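PDB 2JL1: triphenylmethane reductase, which probably uses NADPH to reduce and so decolourise triphenylmethane dyes, as an NADP-binding Rossmann-type oxidoreductase of the NmrA-like family. Local coordinates for residues Lys69-Ser74 with Thr184-Glu189; Ile3-Ala8 with Gln18-Lys23; Thr136-Ala141 with Leu180-Val185. One frame throughout, in Å; residues are numbered along the deposited sequence.

Contact 1: Lys69-Ser74 with Thr184-Glu189; sequences KLLFIS and TVLTEE. With NAP (NADP nicotinamide-adenine-dinucleotide phosphate), chain B.
Strand 69-72, near the middle of the parallel sheet, packs against the C-terminal part of helix 175-186: Lys-69 and Leu-71 meet Leu-186 by apolar packing and one polar bond. Leu-186 has the most surface buried here. Its CG lies anti to the carbonyl carbon (chi1 -66°), which directs the branch, and CD1 meets Leu-71 CB at 3.9 Å and Leu-71 CD2 at 4.1 Å. The two leucine side chains run at about a right angle to each other, and CD1 of Leu-186 makes the closest approach. Leu-186 also packs on Ile-3 of the adjacent strand.

Helix 175-186 covers one face of the Rossmann-type sheet, and helix 80-96, touched by Leu-70 and Phe-72, covers the other. At the helix end, Lys-69 runs an extended chain past CG, so that NZ donates to Leu-186 O at 2.9 Å. The C=O...N angle is 149° and the nitrogen is tilted 30° from the carbonyl plane. A positive charge at a helix C terminus should be favourable there, and Glu-189 OE1, 6.2 Å from Lys-69 NZ, may add a weak long-range attraction.

Beyond the strand the same segment enters the cofactor site: Ser-74 O accepts a hydrogen bond from O3D of the nicotinamide-side ribose of NADP at 2.5 Å, unusually short and of doubtful exact value, and Ile-73 CG2 packs 3.6 Å from C5D.

Contact 2: Ile3-Ala8 with Gln18-Lys23; sequences IAVTGA and QHLLKK. With NAP (NADP nicotinamide-adenine-dinucleotide phosphate), chain B.
Within the first beta-alpha-beta unit of the Rossmann fold, strand 3-5 is packed against the C-terminal part of helix 11-20 through a single leucine. CD1 of Leu-20 makes both of the closest contacts: it meets CG2 of Ile-3 at 3.8 Å and CG2 of Val-5 at 3.9 Å. Ile-3 and Val-5 are two apart on the strand and point to the same face, and CD1 therefore reaches both without any polar bond between the segments.

The approaches differ. Ile-3 and Leu-20 cross at a slant, whereas Val-5 and Leu-20 run past each other in opposite senses. In Ile-3 the branch used is the one opposite the backbone N, with CG1 turned beside that nitrogen (chi1 -59°). Leu-20 is placed by chi1 -73° and a nearly extended chi2 of 174°; CD1 goes to the strand and CD2 to Ala-183 of helix 175-186.

Neighbouring elements complete the packing: Leu-20 also rests on Ile-29 of the next strand, while Val-16 and Ile-17 of helix 11-20 reach Val-5.

Past the strand the chain turns into the loop that meets NADP. Gly-7 brings its O to 3.5 Å from O3B of the adenosine ribose, and Leu-12 N binds the cofactor farther on. A strand, glycine-containing turn and helix placed in this way are typical of the dinucleotide-binding motif of Rossmann folds.

Contact 3: Thr136-Ala141 with Leu180-Val185; sequences TFLRNA and LAAATV. With GOL (glycerol), chain E.
Leu-138 and Val-185 bury the most surface where strand 135-140 of the Rossmann-type parallel sheet meets helix 175-186, with Thr-136 and Ala-182 taking smaller shares. The helix lies on the face of the sheet with its direction nearly reversed: the local axes make 169° and come within 10.1 Å of each other, and the side chains of these four residues fill the interface between them.

Leu-138 uses both its methyls. CD1 settles on the helix backbone at Ala-182, 3.8 Å from CB and 3.9 Å from CA, where a side chain of one carbon lets the leucine come close. CD2 turns to Val-185, meeting CG2 at 3.9 Å, and the two side chains pass each other in opposite directions. With CG anti to the carbonyl carbon (chi1 -63°), Leu-138 can spread its fork over successive turns of the helix.

Val-185 has its own fork set to serve two strand residues. At chi1 161° CG1 stands roughly opposite the backbone N and meets CG2 of Thr-136 tip to tip at 3.9 Å, while CG2 takes the Leu-138 side. Thr-136 thus gives its methyl to the helix; its OG1 is hydrogen-bonded to His-191 O. Just beyond the strand, Ala-141 O is hydrogen-bonded to the carboxamide N7N of NADP, so this strand leads from the packed core to the nicotinamide end of the cofactor.

At the opposite end of the strand a glycerol, probably from the crystallisation liquor, bridges the two elements: its O3 donates weakly to Thr-136 OG1, and its O2 donates to Val-185 O at 2.8 Å.

Overall arrangement
From the N terminus, contact 2 closes first, a short loop within the opening beta-alpha-beta unit. Strand 69-72 then opens contact 1, and strand 135-140 opens contact 3 before contact 1 has closed; both end on helix 175-186, so contact 3 is nested inside contact 1, the helix segments overlapping at Thr-184 and Val-185. The strands 3-5, 69-72 and 135-140 belong to one sheet, and Leu-71 N to Ala-4 O, at 2.7 Å, probably pairs the first two. Leu-71 CD1 packs on Leu-138 CD1 at 3.6 Å, joining contacts 1 and 3, while His-19 CB of contact 2 meets Ala-183 CB at 3.6 Å, setting helix 11-20 beside helix 175-186.

Contact 1: Lys69-Ser74 with Thr184-Glu189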
loop_
_atom_site.group_PDB
_atom_site.type_symbol
_atom_site.label_atom_id
_atom_site.label_comp_id
_atom_site.label_asym_id
_atom_site.label_seq_id
_atom_site.Cartn_x
_atom_site.Cartn_y
_atom_site.Cartn_z
ATOM N N LYS A 69 -8.731 20.533 -5.641
ATOM C CA LYS A 69 -9.271 19.243 -5.193
ATOM C C LYS A 69 -9.253 18.193 -6.302
ATOM O O LYS A 69 -9.786 18.428 -7.387
ATOM C CB LYS A 69 -10.713 19.414 -4.720
ATOM C CG LYS A 69 -10.892 20.264 -3.494
ATOM C CD LYS A 69 -12.352 20.669 -3.350
ATOM C CE LYS A 69 -12.681 21.076 -1.933
ATOM N NZ LYS A 69 -13.946 21.863 -1.922
ATOM N N LEU A 70 -8.696 17.015 -6.006
ATOM C CA LEU A 70 -8.595 15.937 -7.000
ATOM C C LEU A 70 -9.439 14.738 -6.613
ATOM O O LEU A 70 -9.281 14.190 -5.513
ATOM C CB LEU A 70 -7.132 15.487 -7.186
ATOM C CG LEU A 70 -6.902 14.311 -8.155
ATOM C CD1 LEU A 70 -7.267 14.677 -9.598
ATOM C CD2 LEU A 70 -5.484 13.729 -8.062
ATOM N N LEU A 71 -10.335 14.323 -7.508
ATOM C CA LEU A 71 -10.997 13.018 -7.321
ATOM C C LEU A 71 -10.255 11.996 -8.177
ATOM O O LEU A 71 -10.339 12.008 -9.411
ATOM C CB LEU A 71 -12.490 13.063 -7.640
ATOM C CG LEU A 71 -13.186 11.682 -7.505
ATOM C CD1 LEU A 71 -13.200 11.182 -6.029
ATOM C CD2 LEU A 71 -14.581 11.706 -8.077
ATOM N N PHE A 72 -9.515 11.128 -7.490
ATOM C CA PHE A 72 -8.717 10.093 -8.090
ATOM C C PHE A 72 -9.649 8.865 -8.153
ATOM O O PHE A 72 -9.947 8.255 -7.136
ATOM C CB PHE A 72 -7.494 9.878 -7.186
ATOM C CG PHE A 72 -6.630 8.691 -7.550
ATOM C CD1 PHE A 72 -6.835 7.977 -8.734
ATOM C CD2 PHE A 72 -5.596 8.304 -6.704
ATOM C CE1 PHE A 72 -6.049 6.869 -9.054
ATOM C CE2 PHE A 72 -4.787 7.213 -7.035
ATOM C CZ PHE A 72 -5.047 6.487 -8.216
ATOM N N ILE A 73 -10.165 8.557 -9.342
ATOM C CA ILE A 73 -11.012 7.378 -9.528
ATOM C C ILE A 73 -10.079 6.259 -9.942
ATOM O O ILE A 73 -9.271 6.449 -10.840
ATOM C CB ILE A 73 -12.121 7.624 -10.592
ATOM C CG1 ILE A 73 -13.113 8.697 -10.093
ATOM C CG2 ILE A 73 -12.805 6.274 -11.013
ATOM C CD1 ILE A 73 -14.234 9.021 -11.084
ATOM N N SER A 74 -10.184 5.087 -9.298
ATOM C CA SER A 74 -9.231 4.004 -9.535
ATOM C C SER A 74 -9.255 3.520 -10.983
ATOM O O SER A 74 -10.270 3.638 -11.660
ATOM C CB SER A 74 -9.461 2.828 -8.559
ATOM O OG SER A 74 -10.837 2.462 -8.495
ATOM N N THR A 184 -20.890 15.240 -3.523
ATOM C CA THR A 184 -21.254 15.900 -2.254
ATOM C C THR A 184 -19.998 16.219 -1.427
ATOM O O THR A 184 -19.797 17.338 -0.986
ATOM C CB THR A 184 -22.211 14.992 -1.455
ATOM O OG1 THR A 184 -23.393 14.790 -2.231
ATOM C CG2 THR A 184 -22.588 15.593 -0.110
ATOM N N VAL A 185 -19.151 15.209 -1.257
ATOM C CA VAL A 185 -17.903 15.318 -0.537
ATOM C C VAL A 185 -16.969 16.409 -1.094
ATOM O O VAL A 185 -16.387 17.182 -0.321
ATOM C CB VAL A 185 -17.215 13.924 -0.491
ATOM C CG1 VAL A 185 -15.743 14.028 -0.184
ATOM C CG2 VAL A 185 -17.921 13.024 0.539
ATOM N N LEU A 186 -16.833 16.465 -2.418
ATOM C CA LEU A 186 -15.993 17.468 -3.115
ATOM C C LEU A 186 -16.427 18.933 -2.946
ATOM O O LEU A 186 -15.605 19.858 -3.093
ATOM C CB LEU A 186 -15.880 17.127 -4.609
ATOM C CG LEU A 186 -15.129 15.821 -4.959
ATOM C CD1 LEU A 186 -15.403 15.386 -6.401
ATOM C CD2 LEU A 186 -13.615 15.938 -4.693
ATOM N N THR A 187 -17.704 19.137 -2.622
ATOM C CA THR A 187 -18.321 20.474 -2.650
ATOM C C THR A 187 -18.836 20.950 -1.292
ATOM O O THR A 187 -19.683 21.843 -1.236
ATOM C CB THR A 187 -19.516 20.507 -3.626
ATOM O OG1 THR A 187 -20.445 19.466 -3.274
ATOM C CG2 THR A 187 -19.053 20.319 -5.061
ATOM N N GLU A 188 -18.340 20.356 -0.209
ATOM C CA GLU A 188 -18.643 20.836 1.143
ATOM C C GLU A 188 -17.490 20.538 2.095
ATOM O O GLU A 188 -16.696 19.620 1.856
ATOM C CB GLU A 188 -19.938 20.217 1.684
ATOM C CG GLU A 188 -19.877 18.718 1.806
ATOM C CD GLU A 188 -21.196 18.083 2.193
ATOM O OE1 GLU A 188 -21.148 17.022 2.839
ATOM O OE2 GLU A 188 -22.279 18.614 1.850
ATOM N N GLU A 189 -17.439 21.316 3.178
ATOM C CA GLU A 189 -16.445 21.204 4.254
ATOM C C GLU A 189 -16.642 19.955 5.096
ATOM O O GLU A 189 -17.708 19.356 5.087
ATOM C CB GLU A 189 -16.582 22.399 5.204
ATOM C CG GLU A 189 -16.653 23.765 4.535
ATOM C CD GLU A 189 -15.286 24.421 4.363
ATOM O OE1 GLU A 189 -14.299 23.698 4.042
ATOM O OE2 GLU A 189 -15.209 25.668 4.538
HETATM P PA NAP B . -15.104 2.392 -16.314
HETATM O O1A NAP B . -14.604 1.106 -16.875
HETATM O O2A NAP B . -16.339 2.912 -16.937
HETATM O O5B NAP B . -13.978 3.520 -16.358
HETATM C C5B NAP B . -12.608 3.286 -16.115
HETATM C C4B NAP B . -11.933 4.608 -16.448
HETATM O O4B NAP B . -10.527 4.522 -16.257
HETATM C C3B NAP B . -12.189 4.934 -17.920
HETATM O O3B NAP B . -12.584 6.276 -18.041
HETATM C C2B NAP B . -10.846 4.755 -18.569
HETATM O O2B NAP B . -10.644 5.708 -19.565
HETATM C C1B NAP B . -9.912 5.052 -17.414
HETATM N N9A NAP B . -8.578 4.512 -17.706
HETATM C C8A NAP B . -8.241 3.239 -18.079
HETATM N N7A NAP B . -6.899 3.199 -18.250
HETATM C C5A NAP B . -6.392 4.433 -18.015
HETATM C C6A NAP B . -5.097 4.948 -18.056
HETATM N N6A NAP B . -4.061 4.180 -18.384
HETATM N N1A NAP B . -4.896 6.275 -17.752
HETATM C C2A NAP B . -5.961 7.086 -17.425
HETATM N N3A NAP B . -7.238 6.573 -17.377
HETATM C C4A NAP B . -7.443 5.266 -17.675
HETATM O O3 NAP B . -15.335 2.151 -14.724
HETATM P PN NAP B . -16.500 2.675 -13.744
HETATM O O1N NAP B . -16.634 4.123 -13.977
HETATM O O2N NAP B . -17.687 1.787 -13.887
HETATM O O5D NAP B . -15.803 2.488 -12.268
HETATM C C5D NAP B . -14.693 3.296 -11.900
HETATM C C4D NAP B . -13.558 2.530 -11.211
HETATM O O4D NAP B . -14.084 1.795 -10.119
HETATM C C3D NAP B . -12.892 1.501 -12.128
HETATM O O3D NAP B . -11.769 1.977 -12.826
HETATM C C2D NAP B . -12.520 0.357 -11.203
HETATM O O2D NAP B . -11.233 0.467 -10.632
HETATM C C1D NAP B . -13.521 0.493 -10.077
HETATM N N1N NAP B . -14.521 -0.578 -10.221
HETATM C C2N NAP B . -15.354 -0.787 -9.167
HETATM C C3N NAP B . -16.275 -1.793 -9.212
HETATM C C7N NAP B . -17.166 -2.038 -8.071
HETATM O O7N NAP B . -18.180 -3.021 -8.261
HETATM N N7N NAP B . -16.929 -1.357 -6.944
HETATM C C4N NAP B . -16.433 -2.552 -10.391
HETATM C C5N NAP B . -15.650 -2.268 -11.482
HETATM C C6N NAP B . -14.644 -1.303 -11.369
HETATM P P2B NAP B . -10.955 5.398 -21.119
HETATM O O1X NAP B . -12.334 5.953 -21.419
HETATM O O2X NAP B . -10.935 3.910 -21.427
HETATM O O3X NAP B . -9.872 6.122 -21.892
#

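Contact 2: Ile3-Ala8 with Gln18-Lys23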
loop_
_atom_site.group_PDB
_atom_site.type_symbol
_atom_site.label_atom_id
_atom_site.label_comp_id
_atom_site.label_asym_id
_atom_site.label_seq_id
_atom_site.Cartn_x
_atom_site.Cartn_y
_atom_site.Cartn_z
ATOM N N ILE A 3 -12.001 21.588 -9.230
ATOM C CA ILE A 3 -12.228 20.185 -8.895
ATOM C C ILE A 3 -11.922 19.391 -10.168
ATOM O O ILE A 3 -12.484 19.667 -11.223
ATOM C CB ILE A 3 -13.676 19.946 -8.432
ATOM C CG1 ILE A 3 -13.995 20.803 -7.197
ATOM C CG2 ILE A 3 -13.917 18.437 -8.174
ATOM C CD1 ILE A 3 -15.487 20.924 -6.872
ATOM N N ALA A 4 -10.985 18.455 -10.071
ATOM C CA ALA A 4 -10.581 17.632 -11.193
ATOM C C ALA A 4 -11.010 16.203 -10.920
ATOM O O ALA A 4 -10.969 15.746 -9.769
ATOM C CB ALA A 4 -9.093 17.691 -11.387
ATOM N N VAL A 5 -11.423 15.515 -11.976
ATOM C CA VAL A 5 -11.945 14.146 -11.873
ATOM C C VAL A 5 -11.181 13.324 -12.876
ATOM O O VAL A 5 -11.265 13.584 -14.086
ATOM C CB VAL A 5 -13.454 14.105 -12.214
ATOM C CG1 VAL A 5 -14.042 12.681 -12.104
ATOM C CG2 VAL A 5 -14.249 15.075 -11.331
ATOM N N THR A 6 -10.418 12.348 -12.396
ATOM C CA THR A 6 -9.781 11.375 -13.295
ATOM C C THR A 6 -10.817 10.323 -13.708
ATOM O O THR A 6 -11.885 10.278 -13.129
ATOM C CB THR A 6 -8.513 10.739 -12.677
ATOM O OG1 THR A 6 -8.883 9.704 -11.747
ATOM C CG2 THR A 6 -7.682 11.814 -11.966
ATOM N N GLY A 7 -10.518 9.474 -14.692
ATOM C CA GLY A 7 -11.542 8.539 -15.207
ATOM C C GLY A 7 -12.844 9.203 -15.700
ATOM O O GLY A 7 -13.929 8.577 -15.723
ATOM N N ALA A 8 -12.727 10.459 -16.130
ATOM C CA ALA A 8 -13.909 11.300 -16.420
ATOM C C ALA A 8 -14.835 10.827 -17.548
ATOM O O ALA A 8 -16.012 11.189 -17.545
ATOM C CB ALA A 8 -13.512 12.752 -16.635
ATOM N N GLN A 18 -21.625 14.931 -13.924
ATOM C CA GLN A 18 -23.030 15.329 -14.059
ATOM C C GLN A 18 -23.635 15.811 -12.747
ATOM O O GLN A 18 -24.395 16.787 -12.731
ATOM C CB GLN A 18 -23.857 14.225 -14.730
ATOM C CG GLN A 18 -23.495 14.065 -16.219
ATOM C CD GLN A 18 -23.529 15.398 -17.008
ATOM O OE1 GLN A 18 -24.519 16.129 -16.962
ATOM N NE2 GLN A 18 -22.445 15.702 -17.737
ATOM N N HIS A 19 -23.267 15.159 -11.637
ATOM C CA HIS A 19 -23.645 15.643 -10.305
ATOM C C HIS A 19 -22.939 16.944 -9.881
ATOM O O HIS A 19 -23.565 17.810 -9.260
ATOM C CB HIS A 19 -23.424 14.546 -9.258
ATOM C CG HIS A 19 -24.413 13.425 -9.354
ATOM N ND1 HIS A 19 -25.735 13.566 -8.986
ATOM C CD2 HIS A 19 -24.278 12.149 -9.790
ATOM C CE1 HIS A 19 -26.371 12.426 -9.191
ATOM N NE2 HIS A 19 -25.506 11.548 -9.669
ATOM N N LEU A 20 -21.650 17.085 -10.206
ATOM C CA LEU A 20 -20.916 18.332 -9.931
ATOM C C LEU A 20 -21.513 19.518 -10.686
ATOM O O LEU A 20 -21.546 20.641 -10.167
ATOM C CB LEU A 20 -19.419 18.201 -10.273
ATOM C CG LEU A 20 -18.558 17.358 -9.317
ATOM C CD1 LEU A 20 -17.128 17.169 -9.832
ATOM C CD2 LEU A 20 -18.566 17.992 -7.939
ATOM N N LEU A 21 -21.987 19.260 -11.903
ATOM C CA LEU A 21 -22.602 20.305 -12.746
ATOM C C LEU A 21 -23.899 20.859 -12.147
ATOM O O LEU A 21 -24.336 21.942 -12.513
ATOM C CB LEU A 21 -22.809 19.809 -14.191
ATOM C CG LEU A 21 -21.559 19.700 -15.088
ATOM C CD1 LEU A 21 -21.821 18.912 -16.404
ATOM C CD2 LEU A 21 -20.972 21.066 -15.409
ATOM N N LYS A 22 -24.510 20.123 -11.225
ATOM C CA LYS A 22 -25.675 20.640 -10.504
ATOM C C LYS A 22 -25.264 21.399 -9.241
ATOM O O LYS A 22 -26.116 21.958 -8.552
ATOM C CB LYS A 22 -26.641 19.515 -10.142
ATOM C CG LYS A 22 -27.270 18.823 -11.328
ATOM C CD LYS A 22 -28.278 17.807 -10.823
ATOM C CE LYS A 22 -28.713 16.824 -11.900
ATOM N NZ LYS A 22 -28.791 15.460 -11.281
ATOM N N LYS A 23 -23.964 21.438 -8.937
ATOM C CA LYS A 23 -23.499 22.074 -7.696
ATOM C C LYS A 23 -22.541 23.252 -7.887
ATOM O O LYS A 23 -22.551 24.190 -7.104
ATOM C CB LYS A 23 -22.857 21.033 -6.761
ATOM C CG LYS A 23 -23.808 19.980 -6.221
ATOM C CD LYS A 23 -23.028 18.815 -5.571
ATOM C CE LYS A 23 -23.954 17.663 -5.119
ATOM N NZ LYS A 23 -24.818 18.034 -3.952
HETATM P PA NAP B . -15.104 2.392 -16.314
HETATM O O1A NAP B . -14.604 1.106 -16.875
HETATM O O2A NAP B . -16.339 2.912 -16.937
HETATM O O5B NAP B . -13.978 3.520 -16.358
HETATM C C5B NAP B . -12.608 3.286 -16.115
HETATM C C4B NAP B . -11.933 4.608 -16.448
HETATM O O4B NAP B . -10.527 4.522 -16.257
HETATM C C3B NAP B . -12.189 4.934 -17.920
HETATM O O3B NAP B . -12.584 6.276 -18.041
HETATM C C2B NAP B . -10.846 4.755 -18.569
HETATM O O2B NAP B . -10.644 5.708 -19.565
HETATM C C1B NAP B . -9.912 5.052 -17.414
HETATM N N9A NAP B . -8.578 4.512 -17.706
HETATM C C8A NAP B . -8.241 3.239 -18.079
HETATM N N7A NAP B . -6.899 3.199 -18.250
HETATM C C5A NAP B . -6.392 4.433 -18.015
HETATM C C6A NAP B . -5.097 4.948 -18.056
HETATM N N6A NAP B . -4.061 4.180 -18.384
HETATM N N1A NAP B . -4.896 6.275 -17.752
HETATM C C2A NAP B . -5.961 7.086 -17.425
HETATM N N3A NAP B . -7.238 6.573 -17.377
HETATM C C4A NAP B . -7.443 5.266 -17.675
HETATM O O3 NAP B . -15.335 2.151 -14.724
HETATM P PN NAP B . -16.500 2.675 -13.744
HETATM O O1N NAP B . -16.634 4.123 -13.977
HETATM O O2N NAP B . -17.687 1.787 -13.887
HETATM O O5D NAP B . -15.803 2.488 -12.268
HETATM C C5D NAP B . -14.693 3.296 -11.900
HETATM C C4D NAP B . -13.558 2.530 -11.211
HETATM O O4D NAP B . -14.084 1.795 -10.119
HETATM C C3D NAP B . -12.892 1.501 -12.128
HETATM O O3D NAP B . -11.769 1.977 -12.826
HETATM C C2D NAP B . -12.520 0.357 -11.203
HETATM O O2D NAP B . -11.233 0.467 -10.632
HETATM C C1D NAP B . -13.521 0.493 -10.077
HETATM N N1N NAP B . -14.521 -0.578 -10.221
HETATM C C2N NAP B . -15.354 -0.787 -9.167
HETATM C C3N NAP B . -16.275 -1.793 -9.212
HETATM C C7N NAP B . -17.166 -2.038 -8.071
HETATM O O7N NAP B . -18.180 -3.021 -8.261
HETATM N N7N NAP B . -16.929 -1.357 -6.944
HETATM C C4N NAP B . -16.433 -2.552 -10.391
HETATM C C5N NAP B . -15.650 -2.268 -11.482
HETATM C C6N NAP B . -14.644 -1.303 -11.369
HETATM P P2B NAP B . -10.955 5.398 -21.119
HETATM O O1X NAP B . -12.334 5.953 -21.419
HETATM O O2X NAP B . -10.935 3.910 -21.427
HETATM O O3X NAP B . -9.872 6.122 -21.892
#

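Contact 3: Thr136-Ala141 with Leu180-Val185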
loop_
_atom_site.group_PDB
_atom_site.type_symbol
_atom_site.label_atom_id
_atom_site.label_comp_id
_atom_site.label_asym_id
_atom_site.label_seq_id
_atom_site.Cartn_x
_atom_site.Cartn_y
_atom_site.Cartn_z
ATOM N N THR A 136 -9.780 12.090 1.461
ATOM C CA THR A 136 -11.044 11.446 1.773
ATOM C C THR A 136 -11.043 10.113 1.045
ATOM O O THR A 136 -10.925 10.071 -0.172
ATOM C CB THR A 136 -12.278 12.233 1.297
ATOM O OG1 THR A 136 -12.244 13.581 1.812
ATOM C CG2 THR A 136 -13.554 11.538 1.817
ATOM N N PHE A 137 -11.190 9.030 1.793
ATOM C CA PHE A 137 -11.241 7.713 1.181
ATOM C C PHE A 137 -12.709 7.330 1.058
ATOM O O PHE A 137 -13.417 7.130 2.051
ATOM C CB PHE A 137 -10.432 6.707 2.003
ATOM C CG PHE A 137 -8.961 7.004 2.033
ATOM C CD1 PHE A 137 -8.197 6.674 3.148
ATOM C CD2 PHE A 137 -8.336 7.626 0.955
ATOM C CE1 PHE A 137 -6.830 6.919 3.174
ATOM C CE2 PHE A 137 -6.959 7.909 1.005
ATOM C CZ PHE A 137 -6.221 7.553 2.120
ATOM N N LEU A 138 -13.171 7.346 -0.178
ATOM C CA LEU A 138 -14.528 7.047 -0.543
ATOM C C LEU A 138 -14.522 5.561 -0.849
ATOM O O LEU A 138 -14.241 5.135 -1.983
ATOM C CB LEU A 138 -14.911 7.864 -1.801
ATOM C CG LEU A 138 -14.902 9.396 -1.659
ATOM C CD1 LEU A 138 -14.913 10.111 -3.043
ATOM C CD2 LEU A 138 -16.056 9.880 -0.786
ATOM N N ARG A 139 -14.758 4.748 0.172
ATOM C CA ARG A 139 -14.596 3.304 0.005
ATOM C C ARG A 139 -15.885 2.712 -0.546
ATOM O O ARG A 139 -16.822 2.449 0.200
ATOM C CB ARG A 139 -14.226 2.653 1.339
ATOM C CG ARG A 139 -12.832 2.991 1.839
ATOM C CD ARG A 139 -12.533 2.148 3.051
ATOM N NE ARG A 139 -11.097 2.006 3.285
ATOM C CZ ARG A 139 -10.585 1.098 4.122
ATOM N NH1 ARG A 139 -11.398 0.285 4.800
ATOM N NH2 ARG A 139 -9.272 0.988 4.285
ATOM N N ASN A 140 -15.940 2.536 -1.864
ATOM C CA ASN A 140 -17.193 2.184 -2.528
ATOM C C ASN A 140 -17.526 0.706 -2.373
ATOM O O ASN A 140 -16.636 -0.128 -2.374
ATOM C CB ASN A 140 -17.147 2.556 -4.013
ATOM C CG ASN A 140 -17.198 4.058 -4.246
ATOM O OD1 ASN A 140 -17.533 4.838 -3.343
ATOM N ND2 ASN A 140 -16.825 4.472 -5.445
ATOM N N ALA A 141 -18.825 0.406 -2.267
ATOM C CA ALA A 141 -19.338 -0.944 -2.432
ATOM C C ALA A 141 -19.203 -1.413 -3.887
ATOM O O ALA A 141 -18.987 -0.611 -4.806
ATOM C CB ALA A 141 -20.829 -0.972 -2.047
ATOM N N LEU A 180 -22.852 10.578 -6.628
ATOM C CA LEU A 180 -23.481 11.643 -5.846
ATOM C C LEU A 180 -22.715 11.884 -4.551
ATOM O O LEU A 180 -22.463 13.030 -4.176
ATOM C CB LEU A 180 -24.967 11.319 -5.573
ATOM C CG LEU A 180 -25.731 12.250 -4.641
ATOM C CD1 LEU A 180 -25.615 13.744 -5.094
ATOM C CD2 LEU A 180 -27.199 11.837 -4.544
ATOM N N ALA A 181 -22.319 10.801 -3.888
ATOM C CA ALA A 181 -21.505 10.880 -2.665
ATOM C C ALA A 181 -20.151 11.531 -2.900
ATOM O O ALA A 181 -19.703 12.353 -2.089
ATOM C CB ALA A 181 -21.314 9.469 -2.078
ATOM N N ALA A 182 -19.484 11.148 -3.985
ATOM C CA ALA A 182 -18.228 11.769 -4.357
ATOM C C ALA A 182 -18.411 13.289 -4.610
ATOM O O ALA A 182 -17.646 14.123 -4.080
ATOM C CB ALA A 182 -17.650 11.060 -5.568
ATOM N N ALA A 183 -19.440 13.642 -5.387
ATOM C CA ALA A 183 -19.762 15.047 -5.680
ATOM C C ALA A 183 -20.126 15.848 -4.425
ATOM O O ALA A 183 -19.700 17.013 -4.266
ATOM C CB ALA A 183 -20.866 15.148 -6.747
ATOM N N THR A 184 -20.890 15.240 -3.523
ATOM C CA THR A 184 -21.254 15.900 -2.254
ATOM C C THR A 184 -19.998 16.219 -1.427
ATOM O O THR A 184 -19.797 17.338 -0.986
ATOM C CB THR A 184 -22.211 14.992 -1.455
ATOM O OG1 THR A 184 -23.393 14.790 -2.231
ATOM C CG2 THR A 184 -22.588 15.593 -0.110
ATOM N N VAL A 185 -19.151 15.209 -1.257
ATOM C CA VAL A 185 -17.903 15.318 -0.537
ATOM C C VAL A 185 -16.969 16.409 -1.094
ATOM O O VAL A 185 -16.387 17.182 -0.321
ATOM C CB VAL A 185 -17.215 13.924 -0.491
ATOM C CG1 VAL A 185 -15.743 14.028 -0.184
ATOM C CG2 VAL A 185 -17.921 13.024 0.539
HETATM C C1 GOL E . -12.880 18.418 2.241
HETATM O O1 GOL E . -14.233 18.329 2.676
HETATM C C2 GOL E . -12.665 18.037 0.767
HETATM O O2 GOL E . -13.837 18.249 -0.004
HETATM C C3 GOL E . -12.123 16.611 0.560
HETATM O O3 GOL E . -10.787 16.408 1.032
#